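Local coordinates for methylocystis parvus OBBP MbnE (Methylocystis parvus OBBP, PDB 5ICQ), which probably binds methanobactin in the periplasm, as a solute-binding protein of the family 5 type that would hand its ligand on for transport, at residues A[359-364]-A[570-575]; A[319-324]-A[565-570]; A[344-349]-A[460-465]. All coordinates share one frame; numbering follows the deposited sequence.

Interaction 1: residues A[359-364]-A[570-575]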
ATOM      1  N   LEU A 359     -12.227  14.798  11.536  1.00 11.08           N
ATOM      2  CA  LEU A 359     -11.185  14.925  10.523  1.00  7.27           C
ATOM      3  C   LEU A 359     -11.221  13.843   9.451  1.00 13.16           C
ATOM      4  O   LEU A 359     -10.556  13.994   8.418  1.00 13.70           O
ATOM      5  CB  LEU A 359      -9.805  14.904  11.190  1.00 10.27           C
ATOM      6  CG  LEU A 359      -9.523  16.163  12.023  1.00 18.99           C
ATOM      7  CD1 LEU A 359      -8.262  15.975  12.849  1.00 11.91           C
ATOM      8  CD2 LEU A 359      -9.397  17.397  11.121  1.00 21.54           C
ATOM      9  N   TYR A 360     -11.945  12.755   9.663  1.00 13.59           N
ATOM     10  CA  TYR A 360     -11.931  11.663   8.705  1.00 10.67           C
ATOM     11  C   TYR A 360     -13.103  11.757   7.737  1.00 10.48           C
ATOM     12  O   TYR A 360     -14.042  12.533   7.920  1.00 11.34           O
ATOM     13  CB  TYR A 360     -11.956  10.326   9.430  1.00 10.82           C
ATOM     14  CG  TYR A 360     -10.649   9.952  10.085  1.00 13.29           C
ATOM     15  CD1 TYR A 360      -9.443  10.102   9.423  1.00 13.68           C
ATOM     16  CD2 TYR A 360     -10.632   9.419  11.367  1.00 12.51           C
ATOM     17  CE1 TYR A 360      -8.247   9.720  10.021  1.00 15.01           C
ATOM     18  CE2 TYR A 360      -9.451   9.037  11.966  1.00 13.31           C
ATOM     19  CZ  TYR A 360      -8.267   9.190  11.301  1.00 16.46           C
ATOM     20  OH  TYR A 360      -7.104   8.795  11.925  1.00 17.82           O
ATOM     21  N   THR A 361     -13.036  10.935   6.687  1.00  9.56           N
ATOM     22  CA  THR A 361     -14.117  10.833   5.720  1.00  7.70           C
ATOM     23  C   THR A 361     -14.457   9.360   5.515  1.00 10.26           C
ATOM     24  O   THR A 361     -13.577   8.496   5.582  1.00  9.52           O
ATOM     25  CB  THR A 361     -13.732  11.519   4.380  1.00 22.69           C
ATOM     26  OG1 THR A 361     -14.842  11.474   3.474  1.00 32.92           O
ATOM     27  CG2 THR A 361     -12.574  10.827   3.746  1.00 28.30           C
ATOM     28  N   ARG A 362     -15.738   9.068   5.295  1.00 12.22           N
ATOM     29  CA  ARG A 362     -16.152   7.674   5.136  1.00  8.32           C
ATOM     30  C   ARG A 362     -15.487   7.061   3.910  1.00  9.48           C
ATOM     31  O   ARG A 362     -15.399   7.694   2.856  1.00  8.66           O
ATOM     32  CB  ARG A 362     -17.673   7.576   4.996  1.00  8.07           C
ATOM     33  CG  ARG A 362     -18.219   6.135   5.138  1.00  8.62           C
ATOM     34  CD  ARG A 362     -18.228   5.694   6.629  1.00  8.34           C
ATOM     35  NE  ARG A 362     -18.478   4.257   6.786  1.00  8.55           N
ATOM     36  CZ  ARG A 362     -19.691   3.709   6.903  1.00 10.08           C
ATOM     37  NH1 ARG A 362     -20.779   4.471   6.901  1.00 11.07           N
ATOM     38  NH2 ARG A 362     -19.812   2.392   7.021  1.00  9.14           N
ATOM     39  N   THR A 363     -15.009   5.821   4.053  1.00  9.47           N
ATOM     40  CA  THR A 363     -14.531   5.057   2.905  1.00  9.96           C
ATOM     41  C   THR A 363     -15.711   4.450   2.145  1.00 12.01           C
ATOM     42  O   THR A 363     -16.539   3.733   2.726  1.00  9.83           O
ATOM     43  CB  THR A 363     -13.563   3.970   3.365  1.00  9.07           C
ATOM     44  OG1 THR A 363     -12.450   4.595   4.020  1.00 10.13           O
ATOM     45  CG2 THR A 363     -13.051   3.164   2.160  1.00 10.19           C
ATOM     46  N   LYS A 364     -15.795   4.742   0.844  1.00  9.41           N
ATOM     47  CA  LYS A 364     -16.956   4.350   0.047  1.00  8.95           C
ATOM     48  C   LYS A 364     -16.633   3.337  -1.035  1.00 13.54           C
ATOM     49  O   LYS A 364     -17.542   2.919  -1.759  1.00 13.52           O
ATOM     50  CB  LYS A 364     -17.600   5.594  -0.595  1.00 12.87           C
ATOM     51  CG  LYS A 364     -17.958   6.669   0.413  1.00 19.72           C
ATOM     52  CD  LYS A 364     -18.995   7.653  -0.121  1.00 29.65           C
ATOM     53  CE  LYS A 364     -18.395   8.651  -1.084  1.00 39.59           C
ATOM     54  NZ  LYS A 364     -19.327   9.800  -1.311  1.00 42.15           N
ATOM     55  N   LEU A 570     -14.909   1.436   6.863  1.00 10.14           N
ATOM     56  CA  LEU A 570     -14.675   2.428   7.902  1.00 11.74           C
ATOM     57  C   LEU A 570     -14.334   3.772   7.253  1.00 10.08           C
ATOM     58  O   LEU A 570     -15.186   4.347   6.567  1.00 10.01           O
ATOM     59  CB  LEU A 570     -13.594   1.938   8.871  1.00  7.45           C
ATOM     60  CG  LEU A 570     -14.149   0.853   9.814  1.00  9.92           C
ATOM     61  CD1 LEU A 570     -13.041   0.172  10.609  1.00  9.28           C
ATOM     62  CD2 LEU A 570     -15.199   1.436  10.770  1.00 12.44           C
ATOM     63  N   PHE A 571     -13.125   4.293   7.443  1.00  7.10           N
ATOM     64  CA  PHE A 571     -12.896   5.700   7.109  1.00  9.02           C
ATOM     65  C   PHE A 571     -11.408   5.961   6.901  1.00 10.35           C
ATOM     66  O   PHE A 571     -10.557   5.146   7.266  1.00 10.46           O
ATOM     67  CB  PHE A 571     -13.460   6.602   8.208  1.00 10.97           C
ATOM     68  CG  PHE A 571     -13.121   6.129   9.595  1.00 11.99           C
ATOM     69  CD1 PHE A 571     -11.939   6.506  10.200  1.00 18.57           C
ATOM     70  CD2 PHE A 571     -13.988   5.292  10.285  1.00 12.74           C
ATOM     71  CE1 PHE A 571     -11.621   6.061  11.480  1.00 25.58           C
ATOM     72  CE2 PHE A 571     -13.677   4.847  11.561  1.00 15.09           C
ATOM     73  CZ  PHE A 571     -12.497   5.231  12.156  1.00 16.43           C
ATOM     74  N   HIS A 572     -11.103   7.127   6.318  1.00  8.60           N
ATOM     75  CA  HIS A 572      -9.732   7.473   5.975  1.00 11.57           C
ATOM     76  C   HIS A 572      -9.582   8.986   6.020  1.00 10.05           C
ATOM     77  O   HIS A 572     -10.563   9.725   6.080  1.00  9.38           O
ATOM     78  CB  HIS A 572      -9.352   6.925   4.591  1.00 12.83           C
ATOM     79  CG  HIS A 572     -10.160   7.513   3.475  1.00  9.48           C
ATOM     80  ND1 HIS A 572     -11.332   6.944   3.020  1.00  9.07           N
ATOM     81  CD2 HIS A 572      -9.967   8.627   2.727  1.00  9.83           C
ATOM     82  CE1 HIS A 572     -11.829   7.683   2.044  1.00 14.73           C
ATOM     83  NE2 HIS A 572     -11.021   8.713   1.846  1.00 10.33           N
ATOM     84  N   ALA A 573      -8.325   9.445   6.015  1.00 10.20           N
ATOM     85  CA  ALA A 573      -8.021  10.860   5.855  1.00 12.96           C
ATOM     86  C   ALA A 573      -7.887  11.163   4.365  1.00  9.99           C
ATOM     87  O   ALA A 573      -7.167  10.459   3.647  1.00 12.54           O
ATOM     88  CB  ALA A 573      -6.730  11.220   6.596  1.00 13.86           C
ATOM     89  N   SER A 574      -8.599  12.190   3.894  1.00 10.06           N
ATOM     90  CA  SER A 574      -8.535  12.513   2.473  1.00 14.25           C
ATOM     91  C   SER A 574      -7.184  13.085   2.098  1.00 15.58           C
ATOM     92  O   SER A 574      -6.780  12.994   0.937  1.00 12.59           O
ATOM     93  CB  SER A 574      -9.642  13.501   2.088  1.00 21.84           C
ATOM     94  OG  SER A 574     -10.905  12.865   2.084  1.00 29.29           O
ATOM     95  N   GLU A 575      -6.483  13.685   3.057  1.00 11.74           N
ATOM     96  CA  GLU A 575      -5.183  14.288   2.814  1.00 11.19           C
ATOM     97  C   GLU A 575      -4.137  13.704   3.750  1.00 15.19           C
ATOM     98  O   GLU A 575      -4.450  13.142   4.804  1.00 13.68           O
ATOM     99  CB  GLU A 575      -5.235  15.812   3.003  1.00 10.94           C
ATOM    100  CG  GLU A 575      -6.017  16.530   1.930  1.00 19.64           C
ATOM    101  CD  GLU A 575      -7.420  16.901   2.375  1.00 36.82           C
ATOM    102  OE1 GLU A 575      -7.653  17.030   3.598  1.00 33.03           O
ATOM    103  OE2 GLU A 575      -8.287  17.074   1.493  1.00 41.25           O
TER
HETATM  104  O   HOH W   1     -10.506  13.453   5.696  1.00 17.34           O
HETATM  105  O   HOH W   2     -10.712   2.917   5.147  1.00  8.60           O
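His-572 CG is set between its own backbone N and carbonyl carbon (chi1 63°), and this turns one face of the ring to Thr-361 CG2. The two side chains lie side by side across an antiparallel strand pair. Thr-361 CG2 touches the ring face off-centre, toward the rim, 3.2 Å from His-572 NE2, in a CH-pi contact. Strand 361-362 here joins strand 567-572 of a mixed sheet in the solute-binding protein fold. Two backbone bonds hold the pair: Thr-361 N to His-572 O (2.8 Å) and His-572 N to Thr-361 O (2.9 Å). Arg-362 and Phe-571 form the next, non-hydrogen-bonded pair.

Thr-363 OG1 meets the edge of the imidazole, 2.8 Å from His-572 ND1; either atom could be the donor. At the other ring nitrogen, NE2, His-572 bonds to Glu-369, which also binds Ser-574 OG. Both imidazole nitrogens thus have partners, which probably holds the ring's rotation.

The Tyr-360 and Phe-571 rings meet obliquely, with centroids 5.1 Å apart and planes at 33°. Tyr-360 CE1 also reaches Ala-573 CB. Tyr-356 and Phe-348 extend this aromatic group.

Leu-570 O takes a good bond from Thr-363 N and a weak one from Arg-362 NE. Arg-362 NH2 bonds to Pro-569 O. At the far end a water links Leu-359 O (2.8 Å) to Ser-574 N (2.9 Å).

Interaction 2: residues A[319-324]-A[565-570]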
ATOM      1  N   LYS A 319      -7.650   5.724  -1.887  1.00  9.68           N
ATOM      2  CA  LYS A 319      -7.767   5.649  -0.438  1.00 10.14           C
ATOM      3  C   LYS A 319      -8.571   4.413  -0.057  1.00 12.80           C
ATOM      4  O   LYS A 319      -9.254   3.808  -0.893  1.00 13.05           O
ATOM      5  CB  LYS A 319      -8.450   6.899   0.123  1.00 10.61           C
ATOM      6  CG  LYS A 319      -7.761   8.216  -0.244  1.00 21.17           C
ATOM      7  CD  LYS A 319      -6.461   8.369   0.530  1.00 21.33           C
ATOM      8  CE  LYS A 319      -5.749   9.657   0.162  1.00 31.79           C
ATOM      9  NZ  LYS A 319      -5.499   9.739  -1.308  1.00 36.14           N
ATOM     10  N   GLY A 320      -8.507   4.060   1.223  1.00 14.55           N
ATOM     11  CA  GLY A 320      -9.193   2.875   1.716  1.00 12.05           C
ATOM     12  C   GLY A 320      -8.338   1.635   1.506  1.00 15.70           C
ATOM     13  O   GLY A 320      -7.220   1.745   1.010  1.00 12.58           O
ATOM     14  N   LEU A 321      -8.836   0.462   1.896  1.00  9.41           N
ATOM     15  CA  LEU A 321     -10.082   0.334   2.651  1.00  8.26           C
ATOM     16  C   LEU A 321      -9.807  -0.511   3.898  1.00  9.09           C
ATOM     17  O   LEU A 321      -9.210  -1.593   3.807  1.00 11.57           O
ATOM     18  CB  LEU A 321     -11.195  -0.311   1.804  1.00 10.38           C
ATOM     19  CG  LEU A 321     -12.554  -0.601   2.494  1.00  9.72           C
ATOM     20  CD1 LEU A 321     -13.705  -0.578   1.481  1.00 10.51           C
ATOM     21  CD2 LEU A 321     -12.554  -1.952   3.242  1.00  6.92           C
ATOM     22  N   ASN A 322     -10.230   0.003   5.049  1.00  7.12           N
ATOM     23  CA  ASN A 322     -10.332  -0.742   6.296  1.00  4.67           C
ATOM     24  C   ASN A 322     -11.808  -0.933   6.608  1.00  5.43           C
ATOM     25  O   ASN A 322     -12.643  -0.122   6.200  1.00  7.04           O
ATOM     26  CB  ASN A 322      -9.694   0.004   7.477  1.00 14.48           C
ATOM     27  CG  ASN A 322      -8.275   0.413   7.222  1.00 30.24           C
ATOM     28  OD1 ASN A 322      -7.514  -0.307   6.578  1.00 33.76           O
ATOM     29  ND2 ASN A 322      -7.898   1.578   7.743  1.00 25.65           N
ATOM     30  N   GLY A 323     -12.136  -1.987   7.346  1.00  7.17           N
ATOM     31  CA  GLY A 323     -13.542  -2.177   7.672  1.00 10.87           C
ATOM     32  C   GLY A 323     -13.754  -3.293   8.665  1.00  7.37           C
ATOM     33  O   GLY A 323     -12.850  -4.086   8.946  1.00  8.05           O
ATOM     34  N   PHE A 324     -14.979  -3.342   9.202  1.00  7.86           N
ATOM     35  CA  PHE A 324     -15.434  -4.520   9.930  1.00  6.20           C
ATOM     36  C   PHE A 324     -15.656  -5.655   8.941  1.00  9.36           C
ATOM     37  O   PHE A 324     -16.486  -5.533   8.037  1.00 10.72           O
ATOM     38  CB  PHE A 324     -16.746  -4.243  10.677  1.00  8.34           C
ATOM     39  CG  PHE A 324     -16.621  -3.298  11.843  1.00  8.14           C
ATOM     40  CD1 PHE A 324     -16.030  -3.711  13.038  1.00 12.40           C
ATOM     41  CD2 PHE A 324     -17.151  -2.018  11.764  1.00 11.99           C
ATOM     42  CE1 PHE A 324     -15.931  -2.840  14.128  1.00 12.99           C
ATOM     43  CE2 PHE A 324     -17.078  -1.152  12.852  1.00 14.02           C
ATOM     44  CZ  PHE A 324     -16.462  -1.572  14.039  1.00  8.58           C
ATOM     45  N   PHE A 565     -20.939  -7.110   0.239  1.00  6.28           N
ATOM     46  CA  PHE A 565     -21.032  -6.665   1.629  1.00  8.52           C
ATOM     47  C   PHE A 565     -20.196  -7.563   2.536  1.00  9.71           C
ATOM     48  O   PHE A 565     -20.641  -8.020   3.596  1.00  7.43           O
ATOM     49  CB  PHE A 565     -22.499  -6.599   2.072  1.00  6.80           C
ATOM     50  CG  PHE A 565     -23.291  -5.632   1.246  1.00  7.92           C
ATOM     51  CD1 PHE A 565     -23.277  -4.282   1.554  1.00 12.61           C
ATOM     52  CD2 PHE A 565     -23.950  -6.055   0.089  1.00 13.92           C
ATOM     53  CE1 PHE A 565     -23.965  -3.363   0.750  1.00 14.42           C
ATOM     54  CE2 PHE A 565     -24.638  -5.148  -0.715  1.00 15.15           C
ATOM     55  CZ  PHE A 565     -24.644  -3.802  -0.385  1.00 11.84           C
ATOM     56  N   TYR A 566     -18.962  -7.824   2.091  1.00  7.24           N
ATOM     57  CA  TYR A 566     -18.029  -8.605   2.893  1.00  7.58           C
ATOM     58  C   TYR A 566     -17.485  -7.803   4.056  1.00  5.57           C
ATOM     59  O   TYR A 566     -17.018  -8.389   5.045  1.00  7.44           O
ATOM     60  CB  TYR A 566     -16.867  -9.099   2.027  1.00  7.89           C
ATOM     61  CG  TYR A 566     -17.331  -9.941   0.863  1.00  9.99           C
ATOM     62  CD1 TYR A 566     -17.817 -11.229   1.061  1.00 11.29           C
ATOM     63  CD2 TYR A 566     -17.291  -9.441  -0.437  1.00 11.50           C
ATOM     64  CE1 TYR A 566     -18.258 -12.010  -0.018  1.00 15.24           C
ATOM     65  CE2 TYR A 566     -17.726 -10.211  -1.513  1.00 13.07           C
ATOM     66  CZ  TYR A 566     -18.210 -11.483  -1.292  1.00 15.49           C
ATOM     67  OH  TYR A 566     -18.622 -12.223  -2.370  1.00 17.53           O
ATOM     68  N   VAL A 567     -17.510  -6.478   3.946  1.00  5.20           N
ATOM     69  CA  VAL A 567     -16.941  -5.597   4.955  1.00  7.10           C
ATOM     70  C   VAL A 567     -17.943  -4.484   5.211  1.00 16.21           C
ATOM     71  O   VAL A 567     -18.777  -4.168   4.358  1.00 22.48           O
ATOM     72  CB  VAL A 567     -15.577  -4.993   4.530  1.00 15.53           C
ATOM     73  CG1 VAL A 567     -14.604  -6.069   4.119  1.00 14.56           C
ATOM     74  CG2 VAL A 567     -15.773  -4.029   3.384  1.00 22.32           C
ATOM     75  N   VAL A 568     -17.879  -3.907   6.407  1.00  8.77           N
ATOM     76  CA  VAL A 568     -18.509  -2.620   6.681  1.00  7.82           C
ATOM     77  C   VAL A 568     -17.412  -1.570   6.577  1.00  7.72           C
ATOM     78  O   VAL A 568     -16.532  -1.520   7.454  1.00  8.47           O
ATOM     79  CB  VAL A 568     -19.178  -2.585   8.060  1.00  8.41           C
ATOM     80  CG1 VAL A 568     -19.873  -1.220   8.279  1.00 10.13           C
ATOM     81  CG2 VAL A 568     -20.187  -3.716   8.179  1.00  9.55           C
ATOM     82  N   PRO A 569     -17.391  -0.747   5.534  1.00  8.52           N
ATOM     83  CA  PRO A 569     -16.241   0.140   5.326  1.00 10.90           C
ATOM     84  C   PRO A 569     -16.146   1.139   6.463  1.00  9.45           C
ATOM     85  O   PRO A 569     -17.161   1.633   6.962  1.00 10.20           O
ATOM     86  CB  PRO A 569     -16.552   0.837   3.996  1.00 17.96           C
ATOM     87  CG  PRO A 569     -17.704   0.092   3.400  1.00 14.78           C
ATOM     88  CD  PRO A 569     -18.456  -0.528   4.542  1.00 10.01           C
ATOM     89  N   LEU A 570     -14.909   1.436   6.863  1.00 10.14           N
ATOM     90  CA  LEU A 570     -14.675   2.428   7.902  1.00 11.74           C
ATOM     91  C   LEU A 570     -14.334   3.772   7.253  1.00 10.08           C
ATOM     92  O   LEU A 570     -15.186   4.347   6.567  1.00 10.01           O
ATOM     93  CB  LEU A 570     -13.594   1.938   8.871  1.00  7.45           C
ATOM     94  CG  LEU A 570     -14.149   0.853   9.814  1.00  9.92           C
ATOM     95  CD1 LEU A 570     -13.041   0.172  10.609  1.00  9.28           C
ATOM     96  CD2 LEU A 570     -15.199   1.436  10.770  1.00 12.44           C
TER
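Phe-324 and Val-568 form an antiparallel hydrogen-bonded pair between strands 322-326 and 567-572 of the mixed sheet. Val-568 N donates to Phe-324 O at 2.7 Å, in the carbonyl plane. Next to this bond, Val-567 CA makes a CA-H...O contact of 3.1 Å with the same Phe-324 O. The return bond, Phe-324 N to Val-568 O, is longer (3.0 Å) and more bent, at 136°. A third bond runs from Leu-570 N to Asn-322 O (2.8 Å). The short strand segments run 124° apart, far from strictly antiparallel.

Gly-323 faces Pro-569 in a non-hydrogen-bonded pair. A side chain at Gly-323 would run into Val-568 O, so this close approach of the strands probably needs glycine.

The bond from CA to CB of Leu-570 points toward the other strand. Its CG is set beside the backbone N, opposite the carbonyl carbon (chi1 -75°). The CD1 branch lies 3.8 Å from Gly-323 CA. The CD2 branch meets Phe-324 CE2, the two side chains crossing at about a right angle. With alanine in place of Leu-570, a gap would probably open beside Gly-323 and the Phe-324 ring would lose the CD2 contact.

Leu-321 packs on Pro-569 and Val-567: its CD1 touches Pro-569 CB, and its CD2 lies 3.8 Å from Val-567 CG2.

Further out, strand 494-498 flanks strand 322-326. Gly-323 bonds to Gly-497 through the backbone, and Phe-324 also packs on Met-494 and Ile-496. Asn-322 OD1 accepts a bond from Gln-498 NE2.

Interaction 3: residues A[344-349]-A[460-465]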
ATOM      1  N   MET A 344     -25.788  -1.118   7.578  1.00  9.50           N
ATOM      2  CA  MET A 344     -26.580   0.103   7.690  1.00  9.31           C
ATOM      3  C   MET A 344     -26.551   0.691   9.085  1.00 14.19           C
ATOM      4  O   MET A 344     -26.865   1.874   9.259  1.00 17.23           O
ATOM      5  CB  MET A 344     -28.038  -0.173   7.334  1.00 15.10           C
ATOM      6  CG  MET A 344     -28.281  -0.486   5.890  1.00 22.11           C
ATOM      7  SD  MET A 344     -30.030  -0.867   5.666  1.00 17.83           S
ATOM      8  CE  MET A 344     -30.015  -1.183   3.901  1.00 22.32           C
ATOM      9  N   MET A 345     -26.231  -0.111  10.088  1.00 10.81           N
ATOM     10  CA  MET A 345     -26.346   0.357  11.455  1.00 15.42           C
ATOM     11  C   MET A 345     -25.083   1.028  11.970  1.00 17.41           C
ATOM     12  O   MET A 345     -25.114   1.607  13.058  1.00 16.98           O
ATOM     13  CB  MET A 345     -26.727  -0.803  12.367  1.00 11.79           C
ATOM     14  CG  MET A 345     -28.058  -1.458  11.993  1.00 11.74           C
ATOM     15  SD  MET A 345     -29.463  -0.311  11.990  1.00 15.97           S
ATOM     16  CE  MET A 345     -29.480   0.218  13.706  1.00 15.85           C
ATOM     17  N   PHE A 346     -23.979   0.993  11.227  1.00 13.29           N
ATOM     18  CA  PHE A 346     -22.773   1.667  11.697  1.00  9.20           C
ATOM     19  C   PHE A 346     -22.922   3.174  11.512  1.00 13.49           C
ATOM     20  O   PHE A 346     -23.153   3.642  10.397  1.00 16.08           O
ATOM     21  CB  PHE A 346     -21.526   1.178  10.961  1.00 10.30           C
ATOM     22  CG  PHE A 346     -20.275   1.876  11.418  1.00 15.19           C
ATOM     23  CD1 PHE A 346     -19.799   1.680  12.705  1.00 15.84           C
ATOM     24  CD2 PHE A 346     -19.608   2.756  10.587  1.00 14.82           C
ATOM     25  CE1 PHE A 346     -18.667   2.336  13.154  1.00 15.53           C
ATOM     26  CE2 PHE A 346     -18.472   3.412  11.028  1.00 14.81           C
ATOM     27  CZ  PHE A 346     -18.002   3.199  12.309  1.00 13.62           C
ATOM     28  N   ASP A 347     -22.763   3.937  12.597  1.00 12.91           N
ATOM     29  CA  ASP A 347     -22.978   5.388  12.573  1.00 12.89           C
ATOM     30  C   ASP A 347     -21.621   6.086  12.533  1.00 10.31           C
ATOM     31  O   ASP A 347     -21.034   6.408  13.568  1.00 10.60           O
ATOM     32  CB  ASP A 347     -23.805   5.822  13.779  1.00 17.26           C
ATOM     33  CG  ASP A 347     -24.163   7.302  13.741  1.00 22.50           C
ATOM     34  OD1 ASP A 347     -23.532   8.057  12.975  1.00 14.57           O
ATOM     35  OD2 ASP A 347     -25.073   7.717  14.481  1.00 26.24           O
ATOM     36  N   PHE A 348     -21.121   6.333  11.321  1.00  8.93           N
ATOM     37  CA  PHE A 348     -19.795   6.932  11.200  1.00 13.13           C
ATOM     38  C   PHE A 348     -19.778   8.370  11.700  1.00 11.33           C
ATOM     39  O   PHE A 348     -18.800   8.806  12.315  1.00 13.37           O
ATOM     40  CB  PHE A 348     -19.304   6.905   9.751  1.00  9.22           C
ATOM     41  CG  PHE A 348     -18.114   7.800   9.524  1.00 12.74           C
ATOM     42  CD1 PHE A 348     -16.904   7.515  10.140  1.00 11.01           C
ATOM     43  CD2 PHE A 348     -18.212   8.936   8.726  1.00 12.57           C
ATOM     44  CE1 PHE A 348     -15.801   8.347   9.966  1.00 10.78           C
ATOM     45  CE2 PHE A 348     -17.101   9.771   8.536  1.00 12.62           C
ATOM     46  CZ  PHE A 348     -15.900   9.468   9.165  1.00  8.78           C
ATOM     47  N   GLU A 349     -20.831   9.133  11.408  1.00 13.89           N
ATOM     48  CA  GLU A 349     -20.851  10.539  11.793  1.00 16.52           C
ATOM     49  C   GLU A 349     -20.646  10.700  13.297  1.00 17.04           C
ATOM     50  O   GLU A 349     -19.909  11.590  13.743  1.00 14.55           O
ATOM     51  CB  GLU A 349     -22.165  11.173  11.335  1.00 21.86           C
ATOM     52  CG  GLU A 349     -22.338  11.238   9.794  1.00 27.59           C
ATOM     53  CD  GLU A 349     -22.415   9.864   9.093  1.00 29.54           C
ATOM     54  OE1 GLU A 349     -21.783   9.693   8.020  1.00 30.01           O
ATOM     55  OE2 GLU A 349     -23.102   8.955   9.604  1.00 34.76           O
ATOM     56  N   LEU A 460     -17.408  -0.999  20.153  1.00  5.42           N
ATOM     57  CA  LEU A 460     -18.425  -0.743  21.171  1.00  9.80           C
ATOM     58  C   LEU A 460     -19.489   0.215  20.653  1.00 10.32           C
ATOM     59  O   LEU A 460     -20.670   0.088  20.997  1.00  8.06           O
ATOM     60  CB  LEU A 460     -17.767  -0.182  22.439  1.00  9.06           C
ATOM     61  CG  LEU A 460     -16.948  -1.193  23.252  1.00  9.35           C
ATOM     62  CD1 LEU A 460     -16.083  -0.494  24.314  1.00 10.88           C
ATOM     63  CD2 LEU A 460     -17.899  -2.209  23.930  1.00  8.15           C
ATOM     64  N   ALA A 461     -19.086   1.204  19.855  1.00  7.41           N
ATOM     65  CA  ALA A 461     -20.080   2.086  19.247  1.00 10.96           C
ATOM     66  C   ALA A 461     -20.993   1.301  18.318  1.00 11.40           C
ATOM     67  O   ALA A 461     -22.224   1.442  18.360  1.00  9.81           O
ATOM     68  CB  ALA A 461     -19.376   3.222  18.495  1.00 11.67           C
ATOM     69  N   TYR A 462     -20.400   0.458  17.472  1.00 10.36           N
ATOM     70  CA  TYR A 462     -21.177  -0.380  16.569  1.00  8.56           C
ATOM     71  C   TYR A 462     -22.090  -1.318  17.346  1.00 10.65           C
ATOM     72  O   TYR A 462     -23.262  -1.494  16.986  1.00  9.91           O
ATOM     73  CB  TYR A 462     -20.217  -1.163  15.669  1.00  6.03           C
ATOM     74  CG  TYR A 462     -20.829  -1.849  14.452  1.00  7.60           C
ATOM     75  CD1 TYR A 462     -22.042  -1.432  13.909  1.00  9.39           C
ATOM     76  CD2 TYR A 462     -20.152  -2.905  13.828  1.00  8.27           C
ATOM     77  CE1 TYR A 462     -22.578  -2.060  12.770  1.00  7.61           C
ATOM     78  CE2 TYR A 462     -20.667  -3.525  12.705  1.00 13.72           C
ATOM     79  CZ  TYR A 462     -21.882  -3.107  12.186  1.00 10.94           C
ATOM     80  OH  TYR A 462     -22.392  -3.745  11.077  1.00 11.73           O
ATOM     81  N   ALA A 463     -21.583  -1.908  18.439  1.00  6.64           N
ATOM     82  CA  ALA A 463     -22.405  -2.827  19.225  1.00  7.62           C
ATOM     83  C   ALA A 463     -23.631  -2.119  19.777  1.00  9.53           C
ATOM     84  O   ALA A 463     -24.742  -2.670  19.779  1.00 10.30           O
ATOM     85  CB  ALA A 463     -21.581  -3.427  20.369  1.00  9.61           C
ATOM     86  N   SER A 464     -23.440  -0.889  20.244  1.00 10.20           N
ATOM     87  CA  SER A 464     -24.544  -0.105  20.784  1.00 14.53           C
ATOM     88  C   SER A 464     -25.598   0.171  19.718  1.00 11.23           C
ATOM     89  O   SER A 464     -26.800   0.150  20.002  1.00 12.71           O
ATOM     90  CB  SER A 464     -23.996   1.200  21.368  1.00 21.08           C
ATOM     91  OG  SER A 464     -25.028   1.958  21.962  1.00 35.67           O
ATOM     92  N   SER A 465     -25.169   0.434  18.483  1.00 11.15           N
ATOM     93  CA  SER A 465     -26.120   0.643  17.390  1.00 11.00           C
ATOM     94  C   SER A 465     -26.873  -0.633  17.037  1.00 12.80           C
ATOM     95  O   SER A 465     -28.085  -0.600  16.789  1.00 12.73           O
ATOM     96  CB  SER A 465     -25.383   1.167  16.158  1.00  9.48           C
ATOM     97  OG  SER A 465     -24.942   2.494  16.381  1.00 16.91           O
TER
HETATM   98  O   HOH W   3     -22.315   2.700  15.092  1.00 13.33           O
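The backbone of 345-347, leading into helix 348-355, passes beside helix 453-467, with Phe-346 CA 5.5 Å from Tyr-462 CA and Met-345 CA 5.9 Å from Ser-465 CA. The Phe-346 and Tyr-462 rings make a T-shaped pair. Phe-346 turns its edge to the face of Tyr-462, with the planes at 89° and the centroids 5.7 Å apart. Phe-346 CD1 leads, 4.0 Å from Tyr-462 CD1. Both rings leave their backbones opposite the N atom (chi1 179° for Phe-346, -166° for Tyr-462). This turn brings Tyr-462 back toward the other segment, where its CE1 lies 3.7 Å from Phe-346 N and also touches Phe-346 CB. At the end of the ring, Tyr-462 OH bonds to Phe-342 O, which holds the hydroxyl end of the ring.

The contact joins the linker between helices 336-343 and 348-355 to helix 453-467, within the family 5 solute-binding fold. Strand 567-572 lies close by, and its Val-568 touches both aromatic side chains.

Met-345 folds its chain back, with bends at chi2 and chi3. Its CE methyl comes to 3.5 Å from Ser-465 O. Outside the two segments, Met-345 packs on Ala-421, Arg-468 and Ile-469. Ser-465 CB approaches Met-345 O. Ser-465 OG is also near that oxygen, but the angle is too poor for a hydrogen bond. A water bridges the segments instead: it accepts from Asp-347 N at 2.8 Å and lies 2.9 Å from Ser-465 OG.

Asp-347 is the N-cap of helix 348-355. Its OD1 accepts a bond from Trp-350 N and is also bonded to Ser-408 OG.

Interactions 1 and 2 share strand 567-572 and Leu-570, and their centres are 11 Å apart. Strands 361-362 and 322-326 both pair with this strand, so the two contacts belong to one sheet. They also touch through side chains, with His-572 CD2 3.5 Å from Lys-319 CB. Interaction 3 lies about 14 Å from interaction 2 and 16 Å from interaction 1, measured between centres. Its aromatic residues pack against the sheet: Phe-346 CZ is 3.7 Å from Leu-570 CD2, and Tyr-462 CD2 is 3.7 Å from Phe-324 CE2. Phe-348 CE1 lies 3.4 Å from Phe-571 CB and so joins interaction 3 to interaction 1.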